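Local structure of uncharacterized protein (4LQZ) at residues H42-G45 / I46-T50; I66-I69 / P70-V73; L74-K77 / P78-K82. The protein is of unknown function; it belongs to the DUF4909 family and has a streptavidin-like fold built from a curled antiparallel beta sheet. One frame throughout, in Å; residues are numbered along the deposited sequence.

The three contacts follow one another along a chain whose curled antiparallel sheet gives the streptavidin-like fold. Contact 1 is the tip of a hairpin; contacts 2 and 3 belong to the connection between strands 61-66 and 85-88. The centres of contacts 1 and 2 lie about 9 Å apart, those of 2 and 3 about 8 Å and those of 1 and 3 about 14 Å. Val73 CG1 comes within 3.7 Å of Gly49 N, joining the turn of contact 2 to the hairpin. Between contacts 2 and 3, Leu74 CB lies 3.6 Å from Ile69 CG2 and Tyr68 CD1 3.5 Å from Trp81 CD2. Contacts 1 and 3 meet at Ile46 CD1 and Asn75 CB, 3.6 Å apart.

Contact 1: H42-G45 / I46-T50; sequences HIRG and IEKGT
A beta hairpin formed by strands 40-44 and 48-58 reverses the chain here, with Ile43 and Gly49 as its last hydrogen-bonded antiparallel pair before the turn. Ile43 N donates to Gly49 O over 2.9 Å, and Gly49 N returns a bond to Ile43 O at 3.0 Å. Beyond them Gly45 N reaches Glu47 O at 2.9 Å, closing a compact turn of Gly45, Ile46 and Glu47. A CA-H...O contact from Lys48 CA to Ile43 O adds to the ladder.

His42, Arg44, Lys48 and Thr50 project from one face of the hairpin. Across the non-hydrogen-bonded pair His42-Thr50 the two side chains run side by side in the same direction, and the imidazole meets the threonine methyl obliquely, His42 CD2 lying 3.6 Å from Thr50 CG2. Arg44 and Lys48 touch through their aliphatic parts, CG to CG at 4.3 Å, while Arg44 NH2 and Lys48 NZ stay 5.5 Å apart, a spacing that probably limits repulsion between the like charges.

The opposite face carries Ile43, which is buried and packs on Ile34 of strand 29-36. Its CG1 branch stands anti to the carbonyl carbon (chi1 -51°), and chi2 of 102° swings CD1 across toward strand 48-58, bringing Ile43 CD1 to 3.6 Å from Gly49 O.

Contact 2: I66-I69 / P70-V73; sequences IEYI and PDNV
The phenol ring of Tyr68 has Pro70 over one face: the proline N sits 3.9 Å above the ring plane, displaced toward the rim. The closest approach is made by Tyr68 CE2, which lies 3.6 Å from Pro70 CA, and the same ring carbon packs against Pro70 CB at 3.8 Å. Besides packing on the proline, the ring makes an edge-to-face pair with Trp81. Its CG stands anti to the backbone N (chi1 174°), which carries the ring forward along the chain toward the proline. At the far end of the ring Tyr68 OH comes to 3.7 Å from Asp71 OD1, a loose approach in which the ring and carboxylate planes are turned 58° against each other.

Ile69 faces a different direction. Its CG2 methyl lies 4.0 Å from Pro70 CD and 3.8 Å from Val73 CG1, the isoleucine and valine side chains crossing at about a right angle. Val73 is brought back by a beta turn with Asp71 and Asn72 at its corners, closed by the bond from Val73 N to Pro70 O at 2.9 Å.

Ile66 ends strand 61-66, and the chain from there to Val73 is the start of the loop to strand 85-88. Glu67 is fastened to Lys52 of strand 48-58, its OE1 accepting from the backbone N. Ile69 and Val73 both pack on Ile43 of strand 40-44, Ile69 also reaches Ala51, and Tyr68 leans on Tyr94 of strand 91-100.

Contact 3: L74-K77 / P78-K82; sequences LNCK and PDFWK
Cys76 SG stands between its own backbone N and carbonyl carbon (chi1 86°), which turns the sulfur toward Phe80 and Trp81. Phe80 CG is anti to its backbone N (chi1 167°), a torsion that sets CD2 beside the thiol while the rest of the ring leads away. The edge of Trp81 at NE1 comes up to the sulfur, with Cys76 SG 3.6 Å from Trp81 NE1 and 4.0 Å from Phe80 CD2; both are oblique sulfur-aromatic contacts. The rings also meet each other: Phe80 CD2 is 3.7 Å above the plane of the Trp81 indole, over its centre, while Trp81 NE1 lies in plane at the edge of the phenyl ring.

Behind them, Phe80 N bonds to Lys77 O at 3.2 Å; the donor sits above the carbonyl plane, although the N-H...O angle of 158° is fairly straight. Trp81 N to Pro78 O, at 3.0 Å, repeats this three-residue spacing. Phe80 in turn stacks on Tyr96 of strand 91-100, and Cys76 touches Gln26 and Met138.

The two bonds three residues apart make 78-81 a short 3-10 segment that begins at Pro78, here packing its aromatic residues onto the strands of a streptavidin-like fold.

Contact 1: H42-G45 / I46-T50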
loop_
_atom_site.group_PDB
_atom_site.type_symbol
_atom_site.label_atom_id
_atom_site.label_comp_id
_atom_site.label_asym_id
_atom_site.label_seq_id
_atom_site.Cartn_x
_atom_site.Cartn_y
_atom_site.Cartn_z
ATOM N N HIS A 42 8.962 -1.159 -7.127
ATOM C CA HIS A 42 9.635 -2.207 -7.883
ATOM C C HIS A 42 9.577 -3.471 -7.001
ATOM O O HIS A 42 10.205 -3.540 -5.929
ATOM C CB HIS A 42 11.054 -1.771 -8.271
ATOM C CG HIS A 42 11.074 -0.679 -9.303
ATOM N ND1 HIS A 42 10.906 0.650 -8.956
ATOM C CD2 HIS A 42 11.218 -0.755 -10.638
ATOM C CE1 HIS A 42 10.948 1.325 -10.089
ATOM N NE2 HIS A 42 11.140 0.526 -11.120
ATOM N N ILE A 43 8.777 -4.448 -7.447
ATOM C CA ILE A 43 8.488 -5.643 -6.662
ATOM C C ILE A 43 9.305 -6.828 -7.157
ATOM O O ILE A 43 9.364 -7.102 -8.358
ATOM C CB ILE A 43 6.949 -5.946 -6.657
ATOM C CG1 ILE A 43 6.140 -4.688 -6.257
ATOM C CG2 ILE A 43 6.589 -7.131 -5.722
ATOM C CD1 ILE A 43 5.475 -3.941 -7.448
ATOM N N ARG A 44 9.909 -7.548 -6.196
ATOM C CA ARG A 44 10.625 -8.793 -6.450
ATOM C C ARG A 44 9.964 -9.859 -5.580
ATOM O O ARG A 44 10.206 -9.865 -4.384
ATOM C CB ARG A 44 12.142 -8.645 -6.155
ATOM C CG ARG A 44 12.882 -7.767 -7.170
ATOM C CD ARG A 44 14.354 -7.593 -6.841
ATOM N NE ARG A 44 15.180 -7.975 -7.984
ATOM C CZ ARG A 44 15.805 -9.142 -8.102
ATOM N NH1 ARG A 44 15.754 -10.033 -7.121
ATOM N NH2 ARG A 44 16.508 -9.415 -9.191
ATOM N N GLY A 45 9.050 -10.648 -6.157
ATOM C CA GLY A 45 8.353 -11.744 -5.472
ATOM C C GLY A 45 8.663 -13.052 -6.168
ATOM O O GLY A 45 9.844 -13.362 -6.373
ATOM N N ILE A 46 7.609 -13.795 -6.631
ATOM C CA ILE A 46 7.791 -15.011 -7.463
ATOM C C ILE A 46 8.376 -14.558 -8.786
ATOM O O ILE A 46 9.107 -15.296 -9.455
ATOM C CB ILE A 46 6.508 -15.852 -7.720
ATOM C CG1 ILE A 46 5.443 -15.755 -6.618
ATOM C CG2 ILE A 46 6.872 -17.317 -8.050
ATOM C CD1 ILE A 46 4.114 -16.529 -6.984
ATOM N N GLU A 47 7.972 -13.350 -9.192
ATOM C CA GLU A 47 8.433 -12.680 -10.408
ATOM C C GLU A 47 8.662 -11.216 -10.116
ATOM O O GLU A 47 8.375 -10.761 -9.010
ATOM C CB GLU A 47 7.418 -12.843 -11.564
ATOM C CG GLU A 47 7.312 -14.247 -12.155
ATOM C CD GLU A 47 8.565 -14.911 -12.705
ATOM O OE1 GLU A 47 9.491 -14.192 -13.146
ATOM O OE2 GLU A 47 8.600 -16.163 -12.730
ATOM N N LYS A 48 9.172 -10.478 -11.098
ATOM C CA LYS A 48 9.377 -9.032 -10.994
ATOM C C LYS A 48 8.138 -8.309 -11.481
ATOM O O LYS A 48 7.496 -8.743 -12.434
ATOM C CB LYS A 48 10.580 -8.586 -11.847
ATOM C CG LYS A 48 11.946 -8.774 -11.215
ATOM C CD LYS A 48 12.999 -9.173 -12.261
ATOM C CE LYS A 48 13.636 -8.022 -13.013
ATOM N NZ LYS A 48 14.409 -8.497 -14.195
ATOM N N GLY A 49 7.858 -7.166 -10.898
ATOM C CA GLY A 49 6.745 -6.348 -11.354
ATOM C C GLY A 49 6.882 -4.904 -10.942
ATOM O O GLY A 49 7.755 -4.560 -10.152
ATOM N N THR A 50 6.067 -4.042 -11.524
ATOM C CA THR A 50 6.058 -2.637 -11.126
ATOM C C THR A 50 4.627 -2.221 -10.874
ATOM O O THR A 50 3.681 -2.793 -11.450
ATOM C CB THR A 50 6.751 -1.686 -12.113
ATOM O OG1 THR A 50 6.090 -1.725 -13.368
ATOM C CG2 THR A 50 8.220 -1.952 -12.268
#

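Contact 2: I66-I69 / P70-V73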
loop_
_atom_site.group_PDB
_atom_site.type_symbol
_atom_site.label_atom_id
_atom_site.label_comp_id
_atom_site.label_asym_id
_atom_site.label_seq_id
_atom_site.Cartn_x
_atom_site.Cartn_y
_atom_site.Cartn_z
ATOM N N ILE A 66 -1.529 2.515 -4.165
ATOM C CA ILE A 66 -0.738 1.637 -5.049
ATOM C C ILE A 66 -1.643 0.829 -6.004
ATOM O O ILE A 66 -2.730 0.379 -5.622
ATOM C CB ILE A 66 0.209 0.697 -4.203
ATOM C CG1 ILE A 66 1.237 -0.067 -5.082
ATOM C CG2 ILE A 66 -0.586 -0.259 -3.238
ATOM C CD1 ILE A 66 2.466 -0.625 -4.298
ATOM N N GLU A 67 -1.164 0.647 -7.249
ATOM C CA GLU A 67 -1.837 -0.183 -8.245
ATOM C C GLU A 67 -1.833 -1.596 -7.770
ATOM O O GLU A 67 -0.931 -1.978 -7.034
ATOM C CB GLU A 67 -1.101 -0.146 -9.588
ATOM C CG GLU A 67 -1.358 1.055 -10.430
ATOM C CD GLU A 67 -0.856 0.817 -11.835
ATOM O OE1 GLU A 67 0.376 0.666 -12.010
ATOM O OE2 GLU A 67 -1.705 0.703 -12.748
ATOM N N TYR A 68 -2.775 -2.399 -8.256
ATOM C CA TYR A 68 -2.850 -3.814 -7.939
ATOM C C TYR A 68 -1.586 -4.555 -8.434
ATOM O O TYR A 68 -1.090 -4.264 -9.522
ATOM C CB TYR A 68 -4.113 -4.401 -8.581
ATOM C CG TYR A 68 -4.214 -5.896 -8.435
ATOM C CD1 TYR A 68 -4.395 -6.485 -7.183
ATOM C CD2 TYR A 68 -4.138 -6.730 -9.548
ATOM C CE1 TYR A 68 -4.435 -7.869 -7.040
ATOM C CE2 TYR A 68 -4.208 -8.111 -9.419
ATOM C CZ TYR A 68 -4.362 -8.677 -8.166
ATOM O OH TYR A 68 -4.447 -10.042 -8.053
ATOM N N ILE A 69 -1.015 -5.418 -7.577
ATOM C CA ILE A 69 0.144 -6.267 -7.905
ATOM C C ILE A 69 -0.406 -7.675 -7.998
ATOM O O ILE A 69 -0.887 -8.161 -6.973
ATOM C CB ILE A 69 1.319 -6.193 -6.897
ATOM C CG1 ILE A 69 1.810 -4.752 -6.636
ATOM C CG2 ILE A 69 2.465 -7.127 -7.329
ATOM C CD1 ILE A 69 2.276 -4.566 -5.197
ATOM N N PRO A 70 -0.361 -8.349 -9.167
ATOM C CA PRO A 70 -0.972 -9.689 -9.249
ATOM C C PRO A 70 -0.158 -10.767 -8.543
ATOM O O PRO A 70 1.051 -10.618 -8.379
ATOM C CB PRO A 70 -1.104 -9.947 -10.751
ATOM C CG PRO A 70 -0.675 -8.698 -11.430
ATOM C CD PRO A 70 0.162 -7.915 -10.481
ATOM N N ASP A 71 -0.836 -11.864 -8.128
ATOM C CA ASP A 71 -0.218 -12.964 -7.381
ATOM C C ASP A 71 0.745 -13.801 -8.249
ATOM O O ASP A 71 1.486 -14.604 -7.677
ATOM C CB ASP A 71 -1.262 -13.848 -6.658
ATOM C CG ASP A 71 -2.348 -14.330 -7.592
ATOM O OD1 ASP A 71 -3.124 -13.474 -8.087
ATOM O OD2 ASP A 71 -2.386 -15.555 -7.879
ATOM N N ASN A 72 0.851 -13.530 -9.577
ATOM C CA ASN A 72 1.895 -14.172 -10.388
ATOM C C ASN A 72 3.224 -13.413 -10.137
ATOM O O ASN A 72 4.294 -13.900 -10.498
ATOM C CB ASN A 72 1.543 -14.253 -11.895
ATOM C CG ASN A 72 1.314 -12.942 -12.612
ATOM O OD1 ASN A 72 0.876 -11.962 -12.036
ATOM N ND2 ASN A 72 1.549 -12.915 -13.910
ATOM N N VAL A 73 3.145 -12.226 -9.505
ATOM C CA VAL A 73 4.299 -11.394 -9.137
ATOM C C VAL A 73 4.497 -11.455 -7.612
ATOM O O VAL A 73 5.560 -11.861 -7.154
ATOM C CB VAL A 73 4.187 -9.928 -9.650
ATOM C CG1 VAL A 73 5.284 -9.037 -9.057
ATOM C CG2 VAL A 73 4.212 -9.872 -11.178
#

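Contact 3: L74-K77 / P78-K82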
loop_
_atom_site.group_PDB
_atom_site.type_symbol
_atom_site.label_atom_id
_atom_site.label_comp_id
_atom_site.label_asym_id
_atom_site.label_seq_id
_atom_site.Cartn_x
_atom_site.Cartn_y
_atom_site.Cartn_z
ATOM N N LEU A 74 3.477 -11.050 -6.835
ATOM C CA LEU A 74 3.549 -11.034 -5.389
ATOM C C LEU A 74 2.478 -11.934 -4.817
ATOM O O LEU A 74 1.295 -11.592 -4.851
ATOM C CB LEU A 74 3.412 -9.608 -4.852
ATOM C CG LEU A 74 3.599 -9.438 -3.341
ATOM C CD1 LEU A 74 5.017 -9.774 -2.932
ATOM C CD2 LEU A 74 3.239 -8.047 -2.932
ATOM N N ASN A 75 2.900 -13.071 -4.283
ATOM C CA ASN A 75 1.963 -14.058 -3.782
ATOM C C ASN A 75 1.526 -13.756 -2.348
ATOM O O ASN A 75 2.076 -14.297 -1.387
ATOM C CB ASN A 75 2.551 -15.446 -3.906
ATOM C CG ASN A 75 1.523 -16.534 -3.764
ATOM O OD1 ASN A 75 0.304 -16.283 -3.723
ATOM N ND2 ASN A 75 2.000 -17.764 -3.690
ATOM N N CYS A 76 0.511 -12.897 -2.228
ATOM C CA CYS A 76 -0.085 -12.465 -0.970
ATOM C C CYS A 76 -1.560 -12.867 -0.943
ATOM O O CYS A 76 -2.117 -13.206 -1.994
ATOM C CB CYS A 76 0.102 -10.960 -0.755
ATOM S SG CYS A 76 -1.171 -9.913 -1.511
ATOM N N LYS A 77 -2.181 -12.875 0.263
ATOM C CA LYS A 77 -3.595 -13.217 0.438
ATOM C C LYS A 77 -4.469 -12.161 -0.260
ATOM O O LYS A 77 -4.238 -10.965 -0.080
ATOM C CB LYS A 77 -3.961 -13.359 1.924
ATOM C CG LYS A 77 -3.242 -14.522 2.605
ATOM C CD LYS A 77 -4.144 -15.710 2.858
ATOM C CE LYS A 77 -3.501 -16.717 3.781
ATOM N NZ LYS A 77 -2.558 -17.624 3.073
ATOM N N PRO A 78 -5.421 -12.582 -1.111
ATOM C CA PRO A 78 -6.204 -11.608 -1.893
ATOM C C PRO A 78 -7.035 -10.598 -1.106
ATOM O O PRO A 78 -7.288 -9.516 -1.642
ATOM C CB PRO A 78 -7.135 -12.496 -2.730
ATOM C CG PRO A 78 -7.131 -13.812 -2.052
ATOM C CD PRO A 78 -5.769 -13.969 -1.501
ATOM N N ASP A 79 -7.463 -10.914 0.141
ATOM C CA ASP A 79 -8.283 -9.965 0.900
ATOM C C ASP A 79 -7.465 -8.748 1.392
ATOM O O ASP A 79 -8.054 -7.769 1.838
ATOM C CB ASP A 79 -9.054 -10.657 2.022
ATOM C CG ASP A 79 -10.181 -11.515 1.447
ATOM O OD1 ASP A 79 -10.410 -11.453 0.214
ATOM O OD2 ASP A 79 -10.836 -12.226 2.223
ATOM N N PHE A 80 -6.136 -8.772 1.194
ATOM C CA PHE A 80 -5.251 -7.626 1.415
ATOM C C PHE A 80 -5.709 -6.480 0.495
ATOM O O PHE A 80 -5.596 -5.305 0.863
ATOM C CB PHE A 80 -3.786 -8.005 1.126
ATOM C CG PHE A 80 -2.853 -6.811 1.038
ATOM C CD1 PHE A 80 -2.458 -6.132 2.189
ATOM C CD2 PHE A 80 -2.418 -6.336 -0.196
ATOM C CE1 PHE A 80 -1.651 -4.989 2.107
ATOM C CE2 PHE A 80 -1.596 -5.203 -0.276
ATOM C CZ PHE A 80 -1.221 -4.540 0.878
ATOM N N TRP A 81 -6.241 -6.844 -0.697
ATOM C CA TRP A 81 -6.724 -5.925 -1.725
ATOM C C TRP A 81 -8.167 -5.456 -1.457
ATOM O O TRP A 81 -8.673 -4.619 -2.203
ATOM C CB TRP A 81 -6.562 -6.522 -3.147
ATOM C CG TRP A 81 -5.126 -6.848 -3.464
ATOM C CD1 TRP A 81 -4.537 -8.078 -3.410
ATOM C CD2 TRP A 81 -4.069 -5.908 -3.712
ATOM N NE1 TRP A 81 -3.197 -7.975 -3.697
ATOM C CE2 TRP A 81 -2.879 -6.650 -3.875
ATOM C CE3 TRP A 81 -4.011 -4.503 -3.816
ATOM C CZ2 TRP A 81 -1.646 -6.037 -4.141
ATOM C CZ3 TRP A 81 -2.801 -3.902 -4.119
ATOM C CH2 TRP A 81 -1.639 -4.667 -4.294
ATOM N N LYS A 82 -8.779 -5.882 -0.335
ATOM C CA LYS A 82 -10.113 -5.415 0.039
ATOM C C LYS A 82 -9.964 -4.111 0.842
ATOM O O LYS A 82 -9.872 -4.115 2.081
ATOM C CB LYS A 82 -10.900 -6.501 0.793
ATOM C CG LYS A 82 -12.408 -6.363 0.642
ATOM C CD LYS A 82 -13.137 -7.190 1.681
ATOM C CE LYS A 82 -14.483 -6.603 2.016
ATOM N NZ LYS A 82 -15.113 -7.295 3.174
#